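PDB 4GPV: putative cell adhesion protein from Bacteroides eggerthii, which probably serves as a FimA-like structural subunit of a pilus and is thought to take part in cell adhesion. Local coordinates for residues N170-G174 against T175-T179; D230-P234 against G235-I239; N306-V309 against A310-G313; G216-D219 against S220-T224. One frame throughout, in Å; residues are numbered along the deposited sequence.

Contact 1: residues N170-G174 against T175-T179; sequences NMTGG and TITIT
Residues 175-179 fold back on 170-174, so that Thr-177 and Ile-178 meet Met-171. Thr-175 stands just ahead of the strand that runs on to residue 193, and its side chain starts away from residues 170-174. Ile-176 also turns its side chain away, but its carbonyl meets the loop through a water. That water donates to Ile-176 O at 2.7 Å. It also donates to Asn-170 O and accepts from Gly-174 N. Thr-177 places OG1 anti to its own backbone N (chi1 -166°), which turns the hydroxyl to the loop. OG1 donates to Met-171 O at 2.8 Å, in the carbonyl plane on a lone pair. Thr-177 has a second conformer, so this bond may not always be made. Thr-172 CG2 passes 3.7 Å from Thr-177 OG1. Ile-178 N donates to Met-171 O at 3.0 Å and fairly straight (163°), again in the carbonyl plane. Met-171 is a selenomethionine, and its CE lies 4.3 Å from Ile-178 CG2. It too has a second conformer, so this apolar contact holds for the modelled one. Val-309 touches both side chains. Beyond, Thr-177 pairs through its backbone with Thr-270. The loop thus joins the two sheets of the chain. Two donors hold Met-171 O in the modelled conformer, and one water bridges Asn-170 O, Gly-174 N and Ile-176 O.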
loop_
_atom_site.group_PDB
_atom_site.type_symbol
_atom_site.label_atom_id
_atom_site.label_comp_id
_atom_site.label_asym_id
_atom_site.label_seq_id
_atom_site.Cartn_x
_atom_site.Cartn_y
_atom_site.Cartn_z
ATOM N N ASN A 170 10.868 30.134 -15.426
ATOM C CA ASN A 170 10.946 31.328 -14.579
ATOM C C ASN A 170 10.167 31.169 -13.270
ATOM O O ASN A 170 9.313 32.007 -12.940
ATOM C CB ASN A 170 10.441 32.544 -15.354
ATOM C CG ASN A 170 11.117 32.765 -16.687
ATOM O OD1 ASN A 170 12.333 32.588 -16.849
ATOM N ND2 ASN A 170 10.327 33.134 -17.676
HETATM N N MSE A 171 10.478 30.095 -12.546
HETATM C CA MSE A 171 9.821 29.817 -11.269
HETATM C C MSE A 171 10.281 30.786 -10.179
HETATM O O MSE A 171 9.551 30.989 -9.211
HETATM C CB MSE A 171 10.066 28.383 -10.837
HETATM C CG MSE A 171 9.261 27.391 -11.625
HETATM SE SE MSE A 171 9.793 25.621 -11.137
HETATM C CE MSE A 171 9.175 25.570 -9.230
ATOM N N THR A 172 11.473 31.378 -10.327
ATOM C CA THR A 172 12.037 32.350 -9.389
ATOM C C THR A 172 12.543 33.569 -10.165
ATOM O O THR A 172 12.736 33.501 -11.393
ATOM C CB THR A 172 13.170 31.737 -8.527
ATOM O OG1 THR A 172 14.305 31.457 -9.337
ATOM C CG2 THR A 172 12.754 30.496 -7.746
ATOM N N GLY A 173 12.729 34.678 -9.450
ATOM C CA GLY A 173 13.240 35.909 -10.031
ATOM C C GLY A 173 12.193 36.885 -10.528
ATOM O O GLY A 173 12.496 38.069 -10.674
ATOM N N GLY A 174 10.978 36.391 -10.807
ATOM C CA GLY A 174 9.873 37.207 -11.311
ATOM C C GLY A 174 8.917 37.697 -10.240
ATOM O O GLY A 174 9.182 37.551 -9.041
ATOM N N THR A 175 7.797 38.289 -10.680
ATOM C CA THR A 175 6.750 38.853 -9.813
ATOM C C THR A 175 6.064 37.732 -9.036
ATOM O O THR A 175 5.703 37.903 -7.866
ATOM C CB THR A 175 5.762 39.654 -10.676
ATOM O OG1 THR A 175 6.489 40.701 -11.331
ATOM C CG2 THR A 175 4.628 40.249 -9.868
ATOM N N ILE A 176 5.858 36.604 -9.708
ATOM C CA ILE A 176 5.258 35.416 -9.125
ATOM C C ILE A 176 6.358 34.411 -8.975
ATOM O O ILE A 176 7.113 34.177 -9.927
ATOM C CB ILE A 176 4.078 34.893 -9.972
ATOM C CG1 ILE A 176 2.990 35.995 -10.129
ATOM C CG2 ILE A 176 3.505 33.578 -9.391
ATOM C CD1 ILE A 176 2.077 35.797 -11.338
ATOM N N THR A 177 6.465 33.830 -7.773
ATOM C CA THR A 177 7.458 32.802 -7.538
ATOM C C THR A 177 6.762 31.566 -6.983
ATOM O O THR A 177 5.751 31.661 -6.277
ATOM C CB THR A 177 8.618 33.311 -6.667
ATOM O OG1 THR A 177 9.691 32.374 -6.741
ATOM C CG2 THR A 177 8.230 33.554 -5.220
ATOM N N ILE A 178 7.266 30.401 -7.382
ATOM C CA ILE A 178 6.755 29.121 -6.899
ATOM C C ILE A 178 7.953 28.354 -6.436
ATOM O O ILE A 178 8.960 28.296 -7.142
ATOM C CB ILE A 178 5.867 28.328 -7.920
ATOM C CG1 ILE A 178 4.595 29.127 -8.245
ATOM C CG2 ILE A 178 5.485 26.929 -7.385
ATOM C CD1 ILE A 178 3.731 28.535 -9.409
ATOM N N THR A 179 7.864 27.815 -5.212
ATOM C CA THR A 179 8.864 26.937 -4.637
ATOM C C THR A 179 8.157 25.613 -4.357
ATOM O O THR A 179 7.150 25.597 -3.644
ATOM C CB THR A 179 9.503 27.560 -3.370
ATOM O OG1 THR A 179 10.149 28.782 -3.722
ATOM C CG2 THR A 179 10.502 26.613 -2.680
HETATM O O HOH W 1 9.581 33.932 -11.012
#

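Contact 2: residues D230-P234 against G235-I239; sequences DAVSP and GDFTI
Ser-233 and Asp-236 close a type II beta turn with Pro-234 and Gly-235 at its two central positions. Asp-236 N donates to Ser-233 O at 3.1 Å, tilted 35° from the carbonyl plane. Gly-235 has a phi of 96°, where a side chain would press on the carbonyl O of Pro-234. The turn follows strand 229-231 and sends the chain into the loop before strand 247-251. The Asp-236 side chain folds back over this turn. Its CG lies beside its own backbone N (chi1 -75°), which brings the carboxylate to Ser-233. OD2 accepts from Ser-233 N at 2.6 Å and from Ser-233 OG at 2.8 Å. Both donors come from the same face of the carboxylate, well out of its plane. A water also donates to OD2 and bridges it to Ala-231 O. Another joins Asp-236 OD1 to Pro-234 O, and a third joins Ser-233 O to Phe-237 N. Next to the polar part, Val-232 and Phe-237 cross at about a right angle. Val-232 CG1 sits over one face of the ring, 4.0 Å from its centroid, in a CH-pi contact. Val-232 CG2 lies obliquely over the same side, 3.6 Å from Phe-237 CZ. Phe-246 adds an edge-to-face ring contact with Phe-237, which also packs on Val-164. The turn is therefore fastened in two ways. Polar grips and waters fix Asp-236, while apolar packing ties Val-232 and Phe-237 to the sheets; three donors, one a water, probably favour a charged carboxylate at Asp-236.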
loop_
_atom_site.group_PDB
_atom_site.type_symbol
_atom_site.label_atom_id
_atom_site.label_comp_id
_atom_site.label_asym_id
_atom_site.label_seq_id
_atom_site.Cartn_x
_atom_site.Cartn_y
_atom_site.Cartn_z
ATOM N N ASP A 230 7.413 13.745 1.202
ATOM C CA ASP A 230 8.836 13.661 0.850
ATOM C C ASP A 230 9.289 15.013 0.335
ATOM O O ASP A 230 8.789 15.464 -0.707
ATOM C CB ASP A 230 9.075 12.561 -0.186
ATOM C CG ASP A 230 8.997 11.163 0.413
ATOM O OD1 ASP A 230 9.487 10.978 1.553
ATOM O OD2 ASP A 230 8.605 10.218 -0.324
ATOM N N ALA A 231 10.210 15.660 1.070
ATOM C CA ALA A 231 10.669 17.010 0.717
ATOM C C ALA A 231 11.326 17.085 -0.649
ATOM O O ALA A 231 12.049 16.166 -1.067
ATOM C CB ALA A 231 11.637 17.553 1.786
ATOM N N VAL A 232 11.070 18.209 -1.331
ATOM C CA VAL A 232 11.652 18.526 -2.639
ATOM C C VAL A 232 12.771 19.567 -2.446
ATOM O O VAL A 232 12.577 20.603 -1.801
ATOM C CB VAL A 232 10.555 19.017 -3.626
ATOM C CG1 VAL A 232 11.145 19.536 -4.937
ATOM C CG2 VAL A 232 9.534 17.922 -3.891
ATOM N N SER A 233 13.930 19.303 -3.042
ATOM C CA SER A 233 15.029 20.247 -2.939
ATOM C C SER A 233 15.292 20.907 -4.298
ATOM O O SER A 233 14.919 20.328 -5.321
ATOM C CB SER A 233 16.280 19.549 -2.408
ATOM O OG SER A 233 16.740 18.532 -3.280
ATOM N N PRO A 234 15.952 22.091 -4.354
ATOM C CA PRO A 234 16.290 22.664 -5.667
ATOM C C PRO A 234 17.123 21.656 -6.456
ATOM O O PRO A 234 17.979 20.976 -5.878
ATOM C CB PRO A 234 17.093 23.930 -5.311
ATOM C CG PRO A 234 17.589 23.700 -3.918
ATOM C CD PRO A 234 16.485 22.927 -3.254
ATOM N N GLY A 235 16.821 21.508 -7.736
ATOM C CA GLY A 235 17.530 20.562 -8.586
ATOM C C GLY A 235 16.860 19.215 -8.736
ATOM O O GLY A 235 17.181 18.489 -9.681
ATOM N N ASP A 236 15.954 18.828 -7.784
ATOM C CA ASP A 236 15.249 17.541 -7.837
ATOM C C ASP A 236 14.345 17.444 -9.074
ATOM O O ASP A 236 14.335 16.406 -9.739
ATOM C CB ASP A 236 14.408 17.308 -6.573
ATOM C CG ASP A 236 15.178 16.939 -5.325
ATOM O OD1 ASP A 236 16.364 16.563 -5.447
ATOM O OD2 ASP A 236 14.607 17.060 -4.217
ATOM N N PHE A 237 13.568 18.504 -9.361
ATOM C CA PHE A 237 12.684 18.487 -10.531
ATOM C C PHE A 237 13.322 19.152 -11.741
ATOM O O PHE A 237 13.769 20.305 -11.677
ATOM C CB PHE A 237 11.324 19.140 -10.236
ATOM C CG PHE A 237 10.461 18.446 -9.208
ATOM C CD1 PHE A 237 10.695 17.115 -8.853
ATOM C CD2 PHE A 237 9.406 19.118 -8.596
ATOM C CE1 PHE A 237 9.893 16.477 -7.894
ATOM C CE2 PHE A 237 8.607 18.474 -7.641
ATOM C CZ PHE A 237 8.847 17.157 -7.311
ATOM N N THR A 238 13.379 18.404 -12.849
ATOM C CA THR A 238 13.935 18.887 -14.122
ATOM C C THR A 238 12.991 18.465 -15.270
ATOM O O THR A 238 11.953 17.832 -15.022
ATOM C CB THR A 238 15.366 18.337 -14.349
ATOM O OG1 THR A 238 15.310 16.942 -14.668
ATOM C CG2 THR A 238 16.319 18.579 -13.165
ATOM N N ILE A 239 13.401 18.729 -16.529
ATOM C CA ILE A 239 12.656 18.279 -17.713
ATOM C C ILE A 239 12.525 16.758 -17.665
ATOM O O ILE A 239 11.568 16.204 -18.201
ATOM C CB ILE A 239 13.341 18.761 -19.026
ATOM C CG1 ILE A 239 14.853 18.324 -19.092
ATOM C CG2 ILE A 239 13.173 20.295 -19.164
ATOM C CD1 ILE A 239 15.492 18.228 -20.538
HETATM O O HOH W 2 14.582 15.995 -1.820
HETATM O O HOH W 3 13.329 20.797 -7.752
HETATM O O HOH W 4 18.620 18.440 -5.707
#

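Contact 3: residues N306-V309 against A310-G313; sequences NGDV and AAGG
Asp-308 and Ala-311 face each other across a Schellman motif that spans Asp-308 to Gly-313. Here it stands in a loop, just after the chain turns a corner at Gly-307. The Ala-311 methyl lies squarely over one face of the Asp-308 carboxylate, with Ala-311 CB 3.6 Å from Asp-308 CG. Asp-308 reaches this place because CG stands anti to the backbone N (chi1 -177°). The methyl of Ala-310 comes in beyond the OD1 end, only a little above the plane, with CB 3.8 Å from Asp-308 OD1. That oxygen has its hydrogen bond with Asn-170 ND2 of the neighbouring loop. Val-309 points away from residues 310-313 and is buried, and its side chain packs on Met-171 and Arg-168. Its CG2 still passes 3.8 Å from Gly-313 O. The backbone supplies the frame for these side chains. Gly-313 N donates to Asp-308 O at 2.8 Å, which is the outer bond of the motif. Inside it, Gly-312 N donates to Val-309 O at 2.9 Å and closes a type I beta turn. Ala-311 N adds a weak bond to Asp-308 O. Gly-312 takes a phi of 98°, the positive value this motif needs at its fifth residue. On the strand side, Gly-307 and Val-309 both bond through their backbones to Lys-169, so the motif leans on the end of strand 146-169. A water donates to both Val-309 O and Gly-313 O. Gly-313 O is also met by the C-H of Val-309 CA, nearly straight (167°), with CA and O 3.4 Å apart.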
loop_
_atom_site.group_PDB
_atom_site.type_symbol
_atom_site.label_atom_id
_atom_site.label_comp_id
_atom_site.label_asym_id
_atom_site.label_seq_id
_atom_site.Cartn_x
_atom_site.Cartn_y
_atom_site.Cartn_z
ATOM N N ASN A 306 3.779 22.625 -16.991
ATOM C CA ASN A 306 4.294 23.648 -17.898
ATOM C C ASN A 306 3.692 25.003 -17.538
ATOM O O ASN A 306 2.850 25.083 -16.634
ATOM C CB ASN A 306 4.101 23.278 -19.388
ATOM C CG ASN A 306 2.756 23.616 -19.980
ATOM O OD1 ASN A 306 1.725 23.413 -19.360
ATOM N ND2 ASN A 306 2.736 24.086 -21.224
ATOM N N GLY A 307 4.192 26.039 -18.190
ATOM C CA GLY A 307 3.769 27.416 -17.978
ATOM C C GLY A 307 4.902 28.329 -17.559
ATOM O O GLY A 307 5.857 27.891 -16.911
ATOM N N ASP A 308 4.814 29.613 -17.941
ATOM C CA ASP A 308 5.794 30.618 -17.521
ATOM C C ASP A 308 5.292 31.134 -16.189
ATOM O O ASP A 308 4.284 31.838 -16.152
ATOM C CB ASP A 308 5.946 31.737 -18.576
ATOM C CG ASP A 308 6.998 32.815 -18.281
ATOM O OD1 ASP A 308 7.437 32.927 -17.109
ATOM O OD2 ASP A 308 7.338 33.583 -19.209
ATOM N N VAL A 309 5.945 30.718 -15.090
ATOM C CA VAL A 309 5.503 31.050 -13.732
ATOM C C VAL A 309 5.521 32.557 -13.479
ATOM O O VAL A 309 4.501 33.078 -13.049
ATOM C CB VAL A 309 6.303 30.279 -12.654
ATOM C CG1 VAL A 309 6.031 30.829 -11.249
ATOM C CG2 VAL A 309 5.981 28.791 -12.729
ATOM N N ALA A 310 6.646 33.250 -13.786
ATOM C CA ALA A 310 6.779 34.692 -13.573
ATOM C C ALA A 310 5.652 35.464 -14.254
ATOM O O ALA A 310 5.216 36.478 -13.713
ATOM C CB ALA A 310 8.126 35.175 -14.088
ATOM N N ALA A 311 5.130 34.923 -15.388
ATOM C CA ALA A 311 4.058 35.488 -16.205
ATOM C C ALA A 311 2.625 35.017 -15.838
ATOM O O ALA A 311 1.683 35.406 -16.522
ATOM C CB ALA A 311 4.330 35.196 -17.672
ATOM N N GLY A 312 2.462 34.241 -14.766
ATOM C CA GLY A 312 1.149 33.765 -14.316
ATOM C C GLY A 312 0.723 32.359 -14.720
ATOM O O GLY A 312 -0.389 31.922 -14.398
ATOM N N GLY A 313 1.588 31.646 -15.428
ATOM C CA GLY A 313 1.290 30.276 -15.836
ATOM C C GLY A 313 1.797 29.276 -14.813
ATOM O O GLY A 313 2.408 29.667 -13.821
HETATM O O HOH W 5 2.352 31.633 -12.018
#

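Contact 4: residues G216-D219 against S220-T224; sequences GAFD and SGVTT
Phe-218 and Ser-220 meet where the chain rounds a corner into strand 222-224. The Phe-218 ring swings out with CG anti to the backbone N (chi1 178°). This lays it alongside the next residues. Ser-220 N stands over one ring face, 4.0 Å above the plane and offset toward the rim. Phe-218 CE2 comes within 3.4 Å of Ser-220 O, and Phe-218 CZ within 3.8 Å of Ser-220 CB. Val-222 also reaches the ring, at a slant, with its CG2 3.8 Å from Phe-218 CD2. CG2 lies beside the backbone N of Val-222, its other methyl on the far side of CB from that N (chi1 177°). The same CG2 is 3.7 Å from Phe-218 O, so one methyl touches both the ring and the carbonyl. The Asp-219 side chain starts away from residues 220-224, yet its OD1 stays 4.0 Å from Val-222 CB. Its carbonyl closes a type II beta turn: Val-222 N donates to Asp-219 O at 3.3 Å, from well above the carbonyl plane. Gly-221, with a phi of 64°, takes the third position of that turn. A water accepts from Asp-219 N and makes a weak bond with Ser-220 OG. Strand 222-224 lies parallel to strand 207-209. Gly-221 and Thr-223 bond through their backbones to Phe-207, Phe-218 packs on Phe-207 and Gln-259, and Val-222 touches Thr-209.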
loop_
_atom_site.group_PDB
_atom_site.type_symbol
_atom_site.label_atom_id
_atom_site.label_comp_id
_atom_site.label_asym_id
_atom_site.label_seq_id
_atom_site.Cartn_x
_atom_site.Cartn_y
_atom_site.Cartn_z
ATOM N N GLY A 216 -10.661 23.812 3.646
ATOM C CA GLY A 216 -11.684 22.783 3.526
ATOM C C GLY A 216 -11.211 21.354 3.415
ATOM O O GLY A 216 -11.939 20.507 2.887
ATOM N N ALA A 217 -10.028 21.069 3.960
ATOM C CA ALA A 217 -9.461 19.728 3.928
ATOM C C ALA A 217 -10.396 18.731 4.617
ATOM O O ALA A 217 -10.958 19.018 5.678
ATOM C CB ALA A 217 -8.098 19.720 4.603
ATOM N N PHE A 218 -10.633 17.602 3.951
ATOM C CA PHE A 218 -11.446 16.514 4.485
ATOM C C PHE A 218 -10.772 16.038 5.757
ATOM O O PHE A 218 -9.571 15.780 5.735
ATOM C CB PHE A 218 -11.565 15.376 3.449
ATOM C CG PHE A 218 -12.353 14.187 3.929
ATOM C CD1 PHE A 218 -13.748 14.199 3.907
ATOM C CD2 PHE A 218 -11.710 13.062 4.431
ATOM C CE1 PHE A 218 -14.479 13.091 4.346
ATOM C CE2 PHE A 218 -12.444 11.961 4.894
ATOM C CZ PHE A 218 -13.820 11.975 4.833
ATOM N N ASP A 219 -11.518 15.946 6.865
ATOM C CA ASP A 219 -10.878 15.624 8.141
ATOM C C ASP A 219 -11.563 14.493 8.942
ATOM O O ASP A 219 -11.050 14.114 10.006
ATOM C CB ASP A 219 -10.796 16.915 8.994
ATOM C CG ASP A 219 -9.898 16.806 10.213
ATOM O OD1 ASP A 219 -8.835 16.143 10.114
ATOM O OD2 ASP A 219 -10.289 17.320 11.284
ATOM N N SER A 220 -12.632 13.889 8.412
ATOM C CA SER A 220 -13.329 12.822 9.127
ATOM C C SER A 220 -12.469 11.555 9.193
ATOM O O SER A 220 -12.218 10.936 8.161
ATOM C CB SER A 220 -14.675 12.527 8.469
ATOM O OG SER A 220 -15.442 13.714 8.359
ATOM N N GLY A 221 -12.016 11.210 10.405
ATOM C CA GLY A 221 -11.180 10.036 10.644
ATOM C C GLY A 221 -9.828 10.130 9.962
ATOM O O GLY A 221 -9.273 9.124 9.512
ATOM N N VAL A 222 -9.270 11.352 9.894
ATOM C CA VAL A 222 -7.983 11.596 9.227
ATOM C C VAL A 222 -6.903 11.912 10.264
ATOM O O VAL A 222 -7.116 12.741 11.145
ATOM C CB VAL A 222 -8.091 12.719 8.163
ATOM C CG1 VAL A 222 -6.738 13.023 7.517
ATOM C CG2 VAL A 222 -9.124 12.368 7.087
ATOM N N THR A 223 -5.724 11.287 10.111
ATOM C CA THR A 223 -4.548 11.514 10.952
ATOM C C THR A 223 -3.383 11.961 10.073
ATOM O O THR A 223 -3.157 11.366 9.015
ATOM C CB THR A 223 -4.203 10.232 11.745
ATOM O OG1 THR A 223 -5.332 9.893 12.561
ATOM C CG2 THR A 223 -2.967 10.406 12.648
ATOM N N THR A 224 -2.633 12.995 10.489
ATOM C CA THR A 224 -1.469 13.415 9.698
ATOM C C THR A 224 -0.314 12.434 9.935
ATOM O O THR A 224 -0.176 11.861 11.027
ATOM C CB THR A 224 -1.028 14.850 10.004
ATOM O OG1 THR A 224 -0.627 14.958 11.375
ATOM C CG2 THR A 224 -2.089 15.865 9.655
HETATM O O HOH W 6 -14.469 16.484 6.789
HETATM O O HOH W 7 -9.426 13.528 12.120
#

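In the fold
All four contacts are local turns or loop corners within the FimA-like C-terminal part of the chain. Contacts 1 and 3 are the closest, with centres about 8 Å apart. They touch directly: besides the side-chain bond between the two loops, Val-309 O packs on Ile-176 CB at 3.6 Å. Contact 2 is about 15 Å from contact 1 and about 18 Å from contact 3, centre to centre, and touches neither. It is tied to contact 1 through the sheet, where strands 176-193 and 229-231 are neighbours. Contact 4 reaches that sheet through strand 222-224, but its centre is about 27 Å from contact 2 and about 31 Å from contacts 1 and 3.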